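Local coordinates for putative branched-chain amino acid transport system substrate-binding protein (Rhodopseudomonas palustris, PDB 3TX6) that probably binds lignin-derived aromatic acids and related compounds in the periplasm and hands them to an ABC transporter for uptake, at residues 29-33 with 270-275; 93-99 with 111-116; 297-301 with 315-319. All blocks are in the same frame, centred on the assembly; numbering follows the deposited sequence.

How the contacts relate
Contact 2 is the core contact: twelve of its thirteen touching residues are buried, and main-chain hydrogen bonds join two neighbouring parallel strands. Contact 3 is mostly buried too but wholly apolar, made of small aliphatic groups between two consecutive helices. These two touch directly, P95 meeting I316 and W111 meeting R317, with centres about 13 Å apart. Contact 1 lies about 23 Å from contact 2 and 27 Å from contact 3, centre to centre, and reaches the surface, where a salt bridge and a bridging water border an aromatic patch. Helix 282-304 links all three: it carries half of contact 3, touches strand 96-98, and packs against A30 and Y271 of contact 1.

Contact 1 of 3, residues 29-33 with 270-275; sequences NALEF and AYEAKY
The ring of F33 receives the A270 methyl over one face: CB of A270 stands 3.8 Å from the centroid of the F33 ring and 20° off its normal, a CH-pi contact. CB of E32 sits over the opposite face, so the ring is sandwiched. Its far end reaches the backbone beside A270, with CE2 of F33 3.7 Å from CA of Y271, while K274 and Y275 meet the ring edge. The side chain leaves the backbone with CG anti to the carbonyl carbon (chi1 -48°), which swings the ring toward the helix. An alanine in place of F33 is likely to leave the A270 methyl without its aromatic cover and open a gap between residues 29-33 and the helix.

On the solvent side the extended K274 chain brings NZ to OE1 of E32 at 2.7 Å, a salt bridge that uses the syn lone pair of OE1. The same OE1 accepts from a water that also donates to the N29 carbonyl oxygen and accepts from the Y275 hydroxyl, so OE1 is gripped twice. The N29 amide lies almost flat on the Y275 ring, the planes 9° apart with ND2 3.5 Å from CZ of Y275; K274 CG covers the other face. ND2 of N29 also makes a weak bond, 3.4 Å long, to OH of Y271.

Behind, A30 and Y271 rest on A284 of helix 282-304. Helix 261-275 packs on the end of helix 21-29 and the turn after it, the chain having returned from strands 137-143 to 242-245 of the other lobe, consistent with the two-lobed periplasmic binding protein fold.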
loop_
_atom_site.group_PDB
_atom_site.type_symbol
_atom_site.label_atom_id
_atom_site.label_comp_id
_atom_site.label_asym_id
_atom_site.label_seq_id
_atom_site.Cartn_x
_atom_site.Cartn_y
_atom_site.Cartn_z
ATOM N N ASN A 29 6.221 1.449 13.327
ATOM C CA ASN A 29 7.535 0.965 13.749
ATOM C C ASN A 29 8.647 1.375 12.769
ATOM O O ASN A 29 9.784 1.585 13.164
ATOM C CB ASN A 29 7.542 -0.539 13.951
ATOM C CG ASN A 29 6.799 -0.995 15.186
ATOM O OD1 ASN A 29 6.510 -0.214 16.069
ATOM N ND2 ASN A 29 6.515 -2.290 15.249
ATOM N N ALA A 30 8.331 1.497 11.480
ATOM C CA ALA A 30 9.340 1.804 10.510
ATOM C C ALA A 30 9.894 3.226 10.747
ATOM O O ALA A 30 10.996 3.551 10.256
ATOM C CB ALA A 30 8.767 1.699 9.086
ATOM N N LEU A 31 9.127 4.066 11.449
ATOM C CA LEU A 31 9.547 5.425 11.709
ATOM C C LEU A 31 10.830 5.498 12.561
ATOM O O LEU A 31 11.527 6.541 12.574
ATOM C CB LEU A 31 8.436 6.200 12.413
ATOM C CG LEU A 31 7.093 6.288 11.648
ATOM C CD1 LEU A 31 6.035 6.938 12.519
ATOM C CD2 LEU A 31 7.280 7.028 10.332
ATOM N N GLU A 32 11.192 4.398 13.238
ATOM C CA GLU A 32 12.457 4.368 13.989
ATOM C C GLU A 32 13.690 4.450 13.067
ATOM O O GLU A 32 14.769 4.849 13.496
ATOM C CB GLU A 32 12.505 3.090 14.831
ATOM C CG GLU A 32 13.769 2.990 15.710
ATOM C CD GLU A 32 13.735 1.874 16.731
ATOM O OE1 GLU A 32 12.672 1.248 16.909
ATOM O OE2 GLU A 32 14.783 1.652 17.366
ATOM N N PHE A 33 13.485 4.057 11.804
ATOM C CA PHE A 33 14.555 3.804 10.852
ATOM C C PHE A 33 14.709 4.854 9.773
ATOM O O PHE A 33 15.605 4.753 8.944
ATOM C CB PHE A 33 14.422 2.413 10.266
ATOM C CG PHE A 33 14.200 1.368 11.316
ATOM C CD1 PHE A 33 15.055 1.274 12.398
ATOM C CD2 PHE A 33 13.095 0.556 11.285
ATOM C CE1 PHE A 33 14.846 0.334 13.391
ATOM C CE2 PHE A 33 12.876 -0.352 12.287
ATOM C CZ PHE A 33 13.755 -0.464 13.352
ATOM N N ALA A 270 17.193 -3.207 9.175
ATOM C CA ALA A 270 16.856 -2.472 10.395
ATOM C C ALA A 270 15.618 -3.104 11.085
ATOM O O ALA A 270 15.622 -3.375 12.282
ATOM C CB ALA A 270 16.611 -1.012 10.083
ATOM N N TYR A 271 14.557 -3.307 10.310
ATOM C CA TYR A 271 13.298 -3.783 10.855
ATOM C C TYR A 271 13.479 -5.207 11.405
ATOM O O TYR A 271 12.999 -5.521 12.491
ATOM C CB TYR A 271 12.188 -3.752 9.774
ATOM C CG TYR A 271 10.794 -3.777 10.373
ATOM C CD1 TYR A 271 10.243 -4.984 10.861
ATOM C CD2 TYR A 271 10.065 -2.626 10.561
ATOM C CE1 TYR A 271 8.992 -5.017 11.465
ATOM C CE2 TYR A 271 8.842 -2.657 11.158
ATOM C CZ TYR A 271 8.320 -3.859 11.655
ATOM O OH TYR A 271 7.081 -3.859 12.293
ATOM N N GLU A 272 14.153 -6.053 10.635
ATOM C CA GLU A 272 14.309 -7.451 11.037
ATOM C C GLU A 272 15.339 -7.611 12.160
ATOM O O GLU A 272 15.225 -8.541 12.926
ATOM C CB GLU A 272 14.609 -8.314 9.805
ATOM C CG GLU A 272 13.435 -8.218 8.813
ATOM C CD GLU A 272 13.552 -9.088 7.588
ATOM O OE1 GLU A 272 14.686 -9.253 7.076
ATOM O OE2 GLU A 272 12.495 -9.604 7.122
ATOM N N ALA A 273 16.303 -6.707 12.294
ATOM C CA ALA A 273 17.184 -6.732 13.469
ATOM C C ALA A 273 16.401 -6.484 14.774
ATOM O O ALA A 273 16.619 -7.176 15.772
ATOM C CB ALA A 273 18.343 -5.761 13.322
ATOM N N LYS A 274 15.417 -5.577 14.746
ATOM C CA LYS A 274 14.643 -5.315 15.961
ATOM C C LYS A 274 13.492 -6.322 16.142
ATOM O O LYS A 274 13.162 -6.710 17.252
ATOM C CB LYS A 274 14.124 -3.889 15.981
ATOM C CG LYS A 274 13.416 -3.551 17.292
ATOM C CD LYS A 274 13.240 -2.065 17.485
ATOM C CE LYS A 274 12.454 -1.769 18.754
ATOM N NZ LYS A 274 12.569 -0.308 19.107
ATOM N N TYR A 275 12.825 -6.694 15.065
ATOM C CA TYR A 275 11.571 -7.445 15.182
ATOM C C TYR A 275 11.682 -8.908 14.719
ATOM O O TYR A 275 10.742 -9.661 14.867
ATOM C CB TYR A 275 10.414 -6.691 14.513
ATOM C CG TYR A 275 10.192 -5.314 15.105
ATOM C CD1 TYR A 275 9.676 -5.175 16.376
ATOM C CD2 TYR A 275 10.548 -4.160 14.417
ATOM C CE1 TYR A 275 9.487 -3.962 16.957
ATOM C CE2 TYR A 275 10.358 -2.891 15.006
ATOM C CZ TYR A 275 9.802 -2.800 16.252
ATOM O OH TYR A 275 9.639 -1.597 16.857
HETATM O O HOH W 1 10.498 0.581 15.682
#

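Contact 2 of 3, residues 93-99 with 111-116; sequences QVPHIAL and WSVAMP. With ENO (3-(4-hydroxy-phenyl)pyruvic acid), chain D.
W111 lays its indole flat on the turn at Q93, whose positive phi follows the end of helix 79-92. CA of Q93 sits 3.7 Å from the centroid of the W111 five-membered ring and 16° off its normal, a CH-pi contact; V94 N covers the same face nearer the rim. P95 lies alongside, its CD 3.7 Å from CZ3 of W111. A water in the indole plane accepts from both W111 NE1 and Q93 NE2.

Beyond the indole the chains pair as parallel strands, 28° apart in direction, within one beta-alpha-beta unit of the Rossmann-like sheet. The ladder alternates between them: H96 N bonds W111 O, V113 N returns to H96 O, A98 N reaches V113 O, and M115 N closes on A98 O.

H96 and S112 meet on one face of the sheet. A chi1 of 169° sets CG of H96 opposite the main-chain nitrogen, and the imidazole presents its edge to the serine, ND1 of H96 lying 2.8 Å from OG of S112 in a hydrogen bond in the ring plane. NE2 of H96 bonds G75 O and S112 OG bonds S86, so the ring is held at both nitrogens. I97 and V113 run side by side on the other face, CG1 of I97 3.9 Å from CG2 of V113. Past the strands L99 and P116 line the ligand pocket, CB of P116 3.4 Å from O3 of the bound hydroxyphenylpyruvate.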
loop_
_atom_site.group_PDB
_atom_site.type_symbol
_atom_site.label_atom_id
_atom_site.label_comp_id
_atom_site.label_asym_id
_atom_site.label_seq_id
_atom_site.Cartn_x
_atom_site.Cartn_y
_atom_site.Cartn_z
ATOM N N GLN A 93 -4.652 22.565 2.195
ATOM C CA GLN A 93 -3.528 22.823 1.306
ATOM C C GLN A 93 -2.185 22.388 1.882
ATOM O O GLN A 93 -1.235 23.175 1.989
ATOM C CB GLN A 93 -3.517 24.312 0.859
ATOM C CG GLN A 93 -4.862 24.775 0.295
ATOM C CD GLN A 93 -4.756 26.194 -0.184
ATOM O OE1 GLN A 93 -4.874 27.170 0.611
ATOM N NE2 GLN A 93 -4.494 26.336 -1.455
ATOM N N VAL A 94 -2.149 21.130 2.283
ATOM C CA VAL A 94 -0.980 20.516 2.870
ATOM C C VAL A 94 -0.643 19.243 2.065
ATOM O O VAL A 94 -1.498 18.436 1.808
ATOM C CB VAL A 94 -1.226 20.146 4.342
ATOM C CG1 VAL A 94 0.042 19.478 4.945
ATOM C CG2 VAL A 94 -1.642 21.380 5.143
ATOM N N PRO A 95 0.646 19.064 1.703
ATOM C CA PRO A 95 1.023 17.830 1.022
ATOM C C PRO A 95 0.640 16.610 1.835
ATOM O O PRO A 95 0.903 16.534 3.047
ATOM C CB PRO A 95 2.540 17.942 0.882
ATOM C CG PRO A 95 2.776 19.446 0.834
ATOM C CD PRO A 95 1.767 20.022 1.773
ATOM N N HIS A 96 0.092 15.628 1.136
ATOM C CA HIS A 96 -0.339 14.374 1.727
ATOM C C HIS A 96 0.290 13.227 1.008
ATOM O O HIS A 96 0.131 13.080 -0.213
ATOM C CB HIS A 96 -1.876 14.302 1.618
ATOM C CG HIS A 96 -2.431 12.949 1.940
ATOM N ND1 HIS A 96 -3.480 12.399 1.254
ATOM C CD2 HIS A 96 -2.061 12.017 2.923
ATOM C CE1 HIS A 96 -3.737 11.179 1.765
ATOM N NE2 HIS A 96 -2.867 10.941 2.778
ATOM N N ILE A 97 1.014 12.382 1.751
ATOM C CA ILE A 97 1.531 11.142 1.192
ATOM C C ILE A 97 0.696 9.973 1.751
ATOM O O ILE A 97 0.732 9.670 2.966
ATOM C CB ILE A 97 3.027 10.934 1.514
ATOM C CG1 ILE A 97 3.864 12.048 0.916
ATOM C CG2 ILE A 97 3.472 9.614 0.960
ATOM C CD1 ILE A 97 5.348 12.054 1.309
ATOM N N ALA A 98 -0.126 9.394 0.878
ATOM C CA ALA A 98 -1.017 8.297 1.216
ATOM C C ALA A 98 -0.225 7.015 1.428
ATOM O O ALA A 98 0.654 6.699 0.623
ATOM C CB ALA A 98 -2.103 8.129 0.143
ATOM N N LEU A 99 -0.648 6.234 2.434
ATOM C CA LEU A 99 -0.026 4.941 2.740
ATOM C C LEU A 99 -0.951 3.738 2.401
ATOM O O LEU A 99 -0.595 2.597 2.689
ATOM C CB LEU A 99 0.469 4.912 4.187
ATOM C CG LEU A 99 1.459 5.998 4.605
ATOM C CD1 LEU A 99 1.879 5.836 6.091
ATOM C CD2 LEU A 99 2.697 6.101 3.695
ATOM N N TRP A 111 -3.076 17.897 -3.842
ATOM C CA TRP A 111 -2.243 17.794 -2.630
ATOM C C TRP A 111 -1.875 16.393 -2.219
ATOM O O TRP A 111 -1.054 16.253 -1.340
ATOM C CB TRP A 111 -2.866 18.563 -1.485
ATOM C CG TRP A 111 -2.881 20.028 -1.754
ATOM C CD1 TRP A 111 -3.933 20.785 -2.251
ATOM C CD2 TRP A 111 -1.774 20.944 -1.580
ATOM N NE1 TRP A 111 -3.537 22.090 -2.364
ATOM C CE2 TRP A 111 -2.235 22.237 -2.021
ATOM C CE3 TRP A 111 -0.467 20.804 -1.145
ATOM C CZ2 TRP A 111 -1.418 23.365 -1.972
ATOM C CZ3 TRP A 111 0.355 21.945 -1.093
ATOM C CH2 TRP A 111 -0.116 23.198 -1.525
ATOM N N SER A 112 -2.431 15.349 -2.870
ATOM C CA SER A 112 -2.153 13.959 -2.496
ATOM C C SER A 112 -1.357 13.220 -3.562
ATOM O O SER A 112 -1.639 13.323 -4.740
ATOM C CB SER A 112 -3.447 13.158 -2.257
ATOM O OG SER A 112 -4.189 13.671 -1.153
ATOM N N VAL A 113 -0.369 12.472 -3.076
ATOM C CA VAL A 113 0.281 11.418 -3.826
ATOM C C VAL A 113 0.143 10.121 -3.017
ATOM O O VAL A 113 -0.192 10.158 -1.837
ATOM C CB VAL A 113 1.768 11.714 -4.088
ATOM C CG1 VAL A 113 1.917 12.938 -4.996
ATOM C CG2 VAL A 113 2.592 11.868 -2.811
ATOM N N ALA A 114 0.462 8.995 -3.643
ATOM C CA ALA A 114 0.351 7.681 -2.982
ATOM C C ALA A 114 1.636 6.863 -3.068
ATOM O O ALA A 114 2.234 6.776 -4.118
ATOM C CB ALA A 114 -0.815 6.902 -3.530
HETATM N N MSE A 115 2.001 6.226 -1.967
HETATM C CA MSE A 115 3.124 5.299 -1.965
HETATM C C MSE A 115 2.759 3.906 -2.475
HETATM O O MSE A 115 3.535 3.308 -3.213
HETATM C CB MSE A 115 3.766 5.266 -0.584
HETATM C CG MSE A 115 4.162 6.675 -0.129
HETATM SE SE MSE A 115 5.276 7.686 -1.441
HETATM C CE MSE A 115 6.813 6.531 -1.204
ATOM N N PRO A 116 1.614 3.335 -2.065
ATOM C CA PRO A 116 1.296 1.976 -2.569
ATOM C C PRO A 116 1.154 1.918 -4.079
ATOM O O PRO A 116 0.742 2.889 -4.717
ATOM C CB PRO A 116 -0.017 1.627 -1.875
ATOM C CG PRO A 116 0.003 2.469 -0.641
ATOM C CD PRO A 116 0.588 3.787 -1.131
HETATM O O4 ENO D . -5.844 -0.051 1.052
HETATM C C9 ENO D . -2.693 -1.087 1.845
HETATM C C8 ENO D . -1.435 -0.931 1.300
HETATM C C7 ENO D . -1.072 -1.593 0.116
HETATM C C6 ENO D . -2.037 -2.329 -0.545
HETATM C C5 ENO D . -3.303 -2.511 0.003
HETATM C C4 ENO D . -3.655 -1.875 1.206
HETATM O O3 ENO D . 0.199 -1.381 -0.401
HETATM C C3 ENO D . -4.994 -2.114 1.845
HETATM C C2 ENO D . -6.078 -1.131 1.619
HETATM C C1 ENO D . -7.379 -1.430 2.200
HETATM O O2 ENO D . -8.285 -0.581 2.062
HETATM O O1 ENO D . -7.584 -2.518 2.816
HETATM O O HOH W 2 -5.070 24.399 -3.234
#

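Contact 3 of 3, residues 297-301 with 315-319; sequences VVPVA and AIRKA
Residues 297-301 and 315-319 are turns of two consecutive helices, 282-304 and 310-322, which fold back on each other in the lobe of the periplasmic binding protein fold that also holds contacts 1 and 2. The short axes approach to 8.4 Å with N-to-C directions 128° apart, an oblique crossing nearer antiparallel than parallel. The nearest CA pairs confirm this sense: A301 faces A315 at 4.8 Å and V297 faces A319 at 5.3 Å. The first helix is kinked at P299, whose nitrogen has no bond to the preceding turn; on that flank V298 and P299 touch I38 of strand 37-38.

The small alanine side chains are consistent with so close a backbone approach. CB of A301 meets CB of A315 at 3.8 Å, methyl to methyl, with I316 beside them; that residue was modelled in two conformers, so the detail of its contacts is doubtful. One turn along, the methyl of A319 enters between two valines of the other helix. Its CB lies 3.8 Å from CB of V297, and it is equally far from CG1 of V300. The V300 chi1 of 176° sends CG1 across from the main-chain N and on to the alanine. The chemistry is entirely apolar across the two segments, while CB of R317 points away from the first helix and its guanidinium makes a salt bridge with E314 of the same helix 310-322. V297 also touches the backbone beyond the methyl: its CG1 lies 3.6 Å from the carbonyl O of A319.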
loop_
_atom_site.group_PDB
_atom_site.type_symbol
_atom_site.label_atom_id
_atom_site.label_comp_id
_atom_site.label_asym_id
_atom_site.label_seq_id
_atom_site.Cartn_x
_atom_site.Cartn_y
_atom_site.Cartn_z
ATOM N N VAL A 297 12.571 15.739 -1.762
ATOM C CA VAL A 297 11.809 16.929 -2.089
ATOM C C VAL A 297 12.025 18.059 -1.058
ATOM O O VAL A 297 11.935 19.234 -1.383
ATOM C CB VAL A 297 10.308 16.680 -2.274
ATOM C CG1 VAL A 297 10.010 15.791 -3.478
ATOM C CG2 VAL A 297 9.600 16.216 -1.015
ATOM N N VAL A 298 12.265 17.720 0.192
ATOM C CA VAL A 298 12.464 18.748 1.219
ATOM C C VAL A 298 13.685 19.642 0.914
ATOM O O VAL A 298 13.576 20.865 1.062
ATOM C CB VAL A 298 12.515 18.123 2.645
ATOM C CG1 VAL A 298 13.113 19.121 3.668
ATOM C CG2 VAL A 298 11.111 17.625 3.049
ATOM N N PRO A 299 14.853 19.053 0.544
ATOM C CA PRO A 299 15.957 20.005 0.236
ATOM C C PRO A 299 15.625 20.979 -0.895
ATOM O O PRO A 299 16.035 22.121 -0.849
ATOM C CB PRO A 299 17.151 19.086 -0.100
ATOM C CG PRO A 299 16.831 17.805 0.646
ATOM C CD PRO A 299 15.320 17.653 0.561
ATOM N N VAL A 300 14.836 20.539 -1.877
ATOM C CA VAL A 300 14.391 21.421 -2.940
ATOM C C VAL A 300 13.535 22.574 -2.375
ATOM O O VAL A 300 13.813 23.767 -2.655
ATOM C CB VAL A 300 13.635 20.660 -4.051
ATOM C CG1 VAL A 300 13.079 21.628 -5.110
ATOM C CG2 VAL A 300 14.521 19.601 -4.682
ATOM N N ALA A 301 12.570 22.211 -1.545
ATOM C CA ALA A 301 11.702 23.177 -0.910
ATOM C C ALA A 301 12.520 24.143 -0.026
ATOM O O ALA A 301 12.261 25.364 -0.013
ATOM C CB ALA A 301 10.571 22.471 -0.122
ATOM N N ALA A 315 6.071 24.634 -2.143
ATOM C CA ALA A 315 7.351 24.228 -2.754
ATOM C C ALA A 315 7.504 22.701 -2.682
ATOM O O ALA A 315 8.048 22.101 -3.610
ATOM C CB ALA A 315 8.539 24.928 -2.103
ATOM N N ILE A 316 7.013 22.080 -1.607
ATOM C CA ILE A 316 6.983 20.626 -1.558
ATOM C C ILE A 316 6.100 20.071 -2.673
ATOM O O ILE A 316 6.478 19.124 -3.375
ATOM C CB ILE A 316 6.552 20.102 -0.180
ATOM C CG1 ILE A 316 7.641 20.454 0.839
ATOM C CG2 ILE A 316 6.249 18.599 -0.225
ATOM C CD1 ILE A 316 7.296 20.118 2.268
ATOM N N ARG A 317 4.894 20.623 -2.785
ATOM C CA ARG A 317 3.963 20.210 -3.858
ATOM C C ARG A 317 4.638 20.251 -5.229
ATOM O O ARG A 317 4.554 19.303 -6.008
ATOM C CB ARG A 317 2.727 21.075 -3.886
ATOM C CG ARG A 317 1.634 20.583 -4.833
ATOM C CD ARG A 317 0.400 21.510 -4.857
ATOM N NE ARG A 317 0.625 22.809 -5.497
ATOM C CZ ARG A 317 0.534 23.034 -6.812
ATOM N NH1 ARG A 317 0.288 22.042 -7.654
ATOM N NH2 ARG A 317 0.740 24.243 -7.307
ATOM N N LYS A 318 5.282 21.366 -5.530
ATOM C CA LYS A 318 5.947 21.501 -6.827
ATOM C C LYS A 318 7.152 20.549 -6.943
ATOM O O LYS A 318 7.384 19.993 -8.015
ATOM C CB LYS A 318 6.386 22.947 -7.094
ATOM C CG LYS A 318 5.240 23.930 -7.207
ATOM C CD LYS A 318 4.395 23.743 -8.451
ATOM C CE LYS A 318 3.723 25.047 -8.891
ATOM N NZ LYS A 318 2.854 24.846 -10.096
ATOM N N ALA A 319 7.873 20.326 -5.850
ATOM C CA ALA A 319 9.044 19.439 -5.867
ATOM C C ALA A 319 8.674 17.986 -6.084
ATOM O O ALA A 319 9.429 17.226 -6.711
ATOM C CB ALA A 319 9.867 19.620 -4.634
#